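Local atomic coordinates of CAIP (Helicobacter cinaedi, PDB entry 5LBH), a protein that binds iron as a Dps-like mini-ferritin of the neutrophil-activating type and promotes the differentiation of macrophages into foam cells. Residues A[85-89]-A[90-94]. Residues are numbered along the deposited sequence; the frame is centred on the assembly and turned at random.
Sequences TSFCS and KEIAQ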
ATOM      1  N   THR A  85     -19.149 -26.618 -26.569  1.00 34.78           N
ATOM      2  CA  THR A  85     -18.094 -26.737 -25.566  1.00 33.05           C
ATOM      3  C   THR A  85     -16.724 -26.404 -26.131  1.00 31.83           C
ATOM      4  O   THR A  85     -15.716 -26.913 -25.633  1.00 30.92           O
ATOM      5  CB  THR A  85     -18.060 -28.147 -24.937  1.00 34.22           C
ATOM      6  OG1 THR A  85     -17.353 -29.056 -25.797  1.00 42.66           O
ATOM      7  CG2 THR A  85     -19.438 -28.683 -24.591  1.00 38.00           C
ATOM      8  N   SER A  86     -16.665 -25.607 -27.188  1.00 32.50           N
ATOM      9  CA  SER A  86     -15.386 -25.263 -27.786  1.00 30.85           C
ATOM     10  C   SER A  86     -15.606 -24.023 -28.640  1.00 30.69           C
ATOM     11  O   SER A  86     -16.578 -23.971 -29.396  1.00 32.00           O
ATOM     12  CB  SER A  86     -14.860 -26.457 -28.607  1.00 31.05           C
ATOM     13  OG  SER A  86     -13.541 -26.262 -29.064  1.00 42.24           O
ATOM     14  N   PHE A  87     -14.763 -23.006 -28.481  1.00 31.09           N
ATOM     15  CA  PHE A  87     -14.962 -21.760 -29.210  1.00 30.75           C
ATOM     16  C   PHE A  87     -13.634 -21.173 -29.652  1.00 32.94           C
ATOM     17  O   PHE A  87     -12.637 -21.251 -28.935  1.00 36.95           O
ATOM     18  CB  PHE A  87     -15.711 -20.721 -28.360  1.00 33.66           C
ATOM     19  CG  PHE A  87     -16.949 -21.261 -27.701  1.00 33.88           C
ATOM     20  CD1 PHE A  87     -16.881 -21.824 -26.433  1.00 29.83           C
ATOM     21  CD2 PHE A  87     -18.175 -21.223 -28.361  1.00 28.89           C
ATOM     22  CE1 PHE A  87     -18.013 -22.336 -25.833  1.00 32.74           C
ATOM     23  CE2 PHE A  87     -19.308 -21.723 -27.769  1.00 34.14           C
ATOM     24  CZ  PHE A  87     -19.235 -22.277 -26.500  1.00 35.68           C
ATOM     25  N   CYS A  88     -13.618 -20.620 -30.855  1.00 34.56           N
ATOM     26  CA  CYS A  88     -12.554 -19.704 -31.212  1.00 37.33           C
ATOM     27  C   CYS A  88     -12.909 -18.302 -30.716  1.00 38.99           C
ATOM     28  O   CYS A  88     -14.057 -18.002 -30.377  1.00 41.18           O
ATOM     29  CB  CYS A  88     -12.289 -19.755 -32.720  1.00 34.67           C
ATOM     30  SG  CYS A  88     -13.500 -18.986 -33.752  1.00 44.26           S
ATOM     31  N   SER A  89     -11.893 -17.452 -30.644  1.00 43.07           N
ATOM     32  CA  SER A  89     -12.046 -16.145 -30.021  1.00 33.56           C
ATOM     33  C   SER A  89     -12.952 -15.224 -30.826  1.00 39.73           C
ATOM     34  O   SER A  89     -13.604 -14.349 -30.247  1.00 39.04           O
ATOM     35  CB  SER A  89     -10.674 -15.511 -29.842  1.00 40.02           C
ATOM     36  OG  SER A  89     -10.413 -15.324 -28.464  1.00 51.83           O
ATOM     37  N   LYS A  90     -13.009 -15.384 -32.152  1.00 37.18           N
ATOM     38  CA  LYS A  90     -13.905 -14.533 -32.925  1.00 36.96           C
ATOM     39  C   LYS A  90     -15.366 -14.915 -32.703  1.00 39.94           C
ATOM     40  O   LYS A  90     -16.243 -14.047 -32.697  1.00 45.52           O
ATOM     41  CB  LYS A  90     -13.550 -14.592 -34.410  1.00 34.96           C
ATOM     42  CG  LYS A  90     -14.108 -13.435 -35.217  1.00 40.28           C
ATOM     43  CD  LYS A  90     -14.756 -13.902 -36.513  1.00 49.90           C
ATOM     44  CE  LYS A  90     -15.706 -15.074 -36.243  1.00 58.98           C
ATOM     45  NZ  LYS A  90     -16.561 -15.482 -37.410  1.00 67.10           N
ATOM     46  N   GLU A  91     -15.656 -16.193 -32.502  1.00 39.73           N
ATOM     47  CA  GLU A  91     -17.028 -16.577 -32.211  1.00 39.80           C
ATOM     48  C   GLU A  91     -17.491 -16.004 -30.867  1.00 40.92           C
ATOM     49  O   GLU A  91     -18.606 -15.483 -30.759  1.00 34.67           O
ATOM     50  CB  GLU A  91     -17.142 -18.099 -32.251  1.00 38.92           C
ATOM     51  CG  GLU A  91     -18.338 -18.631 -31.515  1.00 52.06           C
ATOM     52  CD  GLU A  91     -18.538 -20.136 -31.670  1.00 56.98           C
ATOM     53  OE1 GLU A  91     -17.553 -20.863 -31.981  1.00 50.04           O
ATOM     54  OE2 GLU A  91     -19.699 -20.573 -31.457  1.00 57.57           O
ATOM     55  N   ILE A  92     -16.636 -16.060 -29.841  1.00 40.66           N
ATOM     56  CA  ILE A  92     -16.983 -15.506 -28.530  1.00 39.49           C
ATOM     57  C   ILE A  92     -17.224 -14.002 -28.612  1.00 39.57           C
ATOM     58  O   ILE A  92     -18.154 -13.473 -27.987  1.00 36.73           O
ATOM     59  CB  ILE A  92     -15.884 -15.835 -27.501  1.00 36.44           C
ATOM     60  CG1 ILE A  92     -15.875 -17.321 -27.164  1.00 30.16           C
ATOM     61  CG2 ILE A  92     -15.995 -14.936 -26.267  1.00 33.27           C
ATOM     62  CD1 ILE A  92     -14.745 -17.728 -26.255  1.00 30.64           C
ATOM     63  N   ALA A  93     -16.383 -13.288 -29.363  1.00 35.81           N
ATOM     64  CA  ALA A  93     -16.546 -11.848 -29.488  1.00 32.42           C
ATOM     65  C   ALA A  93     -17.917 -11.477 -30.026  1.00 36.72           C
ATOM     66  O   ALA A  93     -18.493 -10.472 -29.599  1.00 40.17           O
ATOM     67  CB  ALA A  93     -15.465 -11.273 -30.386  1.00 33.22           C
ATOM     68  N   GLN A  94     -18.479 -12.272 -30.936  1.00 40.95           N
ATOM     69  CA  GLN A  94     -19.804 -11.919 -31.435  1.00 40.40           C
ATOM     70  C   GLN A  94     -20.932 -12.538 -30.625  1.00 31.58           C
ATOM     71  O   GLN A  94     -22.026 -11.967 -30.576  1.00 35.10           O
ATOM     72  CB  GLN A  94     -19.948 -12.290 -32.912  1.00 43.18           C
ATOM     73  CG  GLN A  94     -19.599 -13.695 -33.231  1.00 43.35           C
ATOM     74  CD  GLN A  94     -18.979 -13.842 -34.620  1.00 54.32           C
ATOM     75  OE1 GLN A  94     -18.921 -12.883 -35.402  1.00 58.09           O
ATOM     76  NE2 GLN A  94     -18.511 -15.052 -34.929  1.00 51.49           N
TER
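Phe87 meets two side chains from the first turn of the following helix, Glu91 at its ring edge and Ile92 at its CB. The carboxylate of Glu91 comes to the ring with CD 3.5 Å from Phe87 CD2 and lying in the ring plane, while the two flat groups are turned 76° apart. Glu91 gets there because CG stands anti to its backbone N (chi1 160°) and the rest of the chain runs out extended, back toward the strand. Its OE2 also forms a salt bridge with Lys84, which probably helps to hold the carboxylate beside the ring. Ile92 CG1 lies 3.6 Å from Phe87 CB, and the two side chains cross at about a right angle.

Cys88 is the N-cap residue, and the first i to i+4 bonds of the helix run from Ile92 N to Cys88 O at 3.3 Å and from Ala93 N to Ser89 O at 3.1 Å. The SG of Cys88 turns back over this first turn, 3.7 Å from Glu91 N. Ser89, the first helical residue, turns its OG outward to a hydrogen bond with Thr37 OG1.

The stretch joins the short strand 87-88 to helix 89-116 of the ferritin-like bundle. Backbone hydrogen bonds from Phe87 to Asn28 and Lys30 lay 87-88 parallel to strand 29-30 in a small two-stranded sheet. The Phe87 ring packs edge-to-face with Phe25 of helix 4-28, Ile92 touches Phe25 and Val29, and Ala93 rests on Leu140 and Leu144 of helix 120-144.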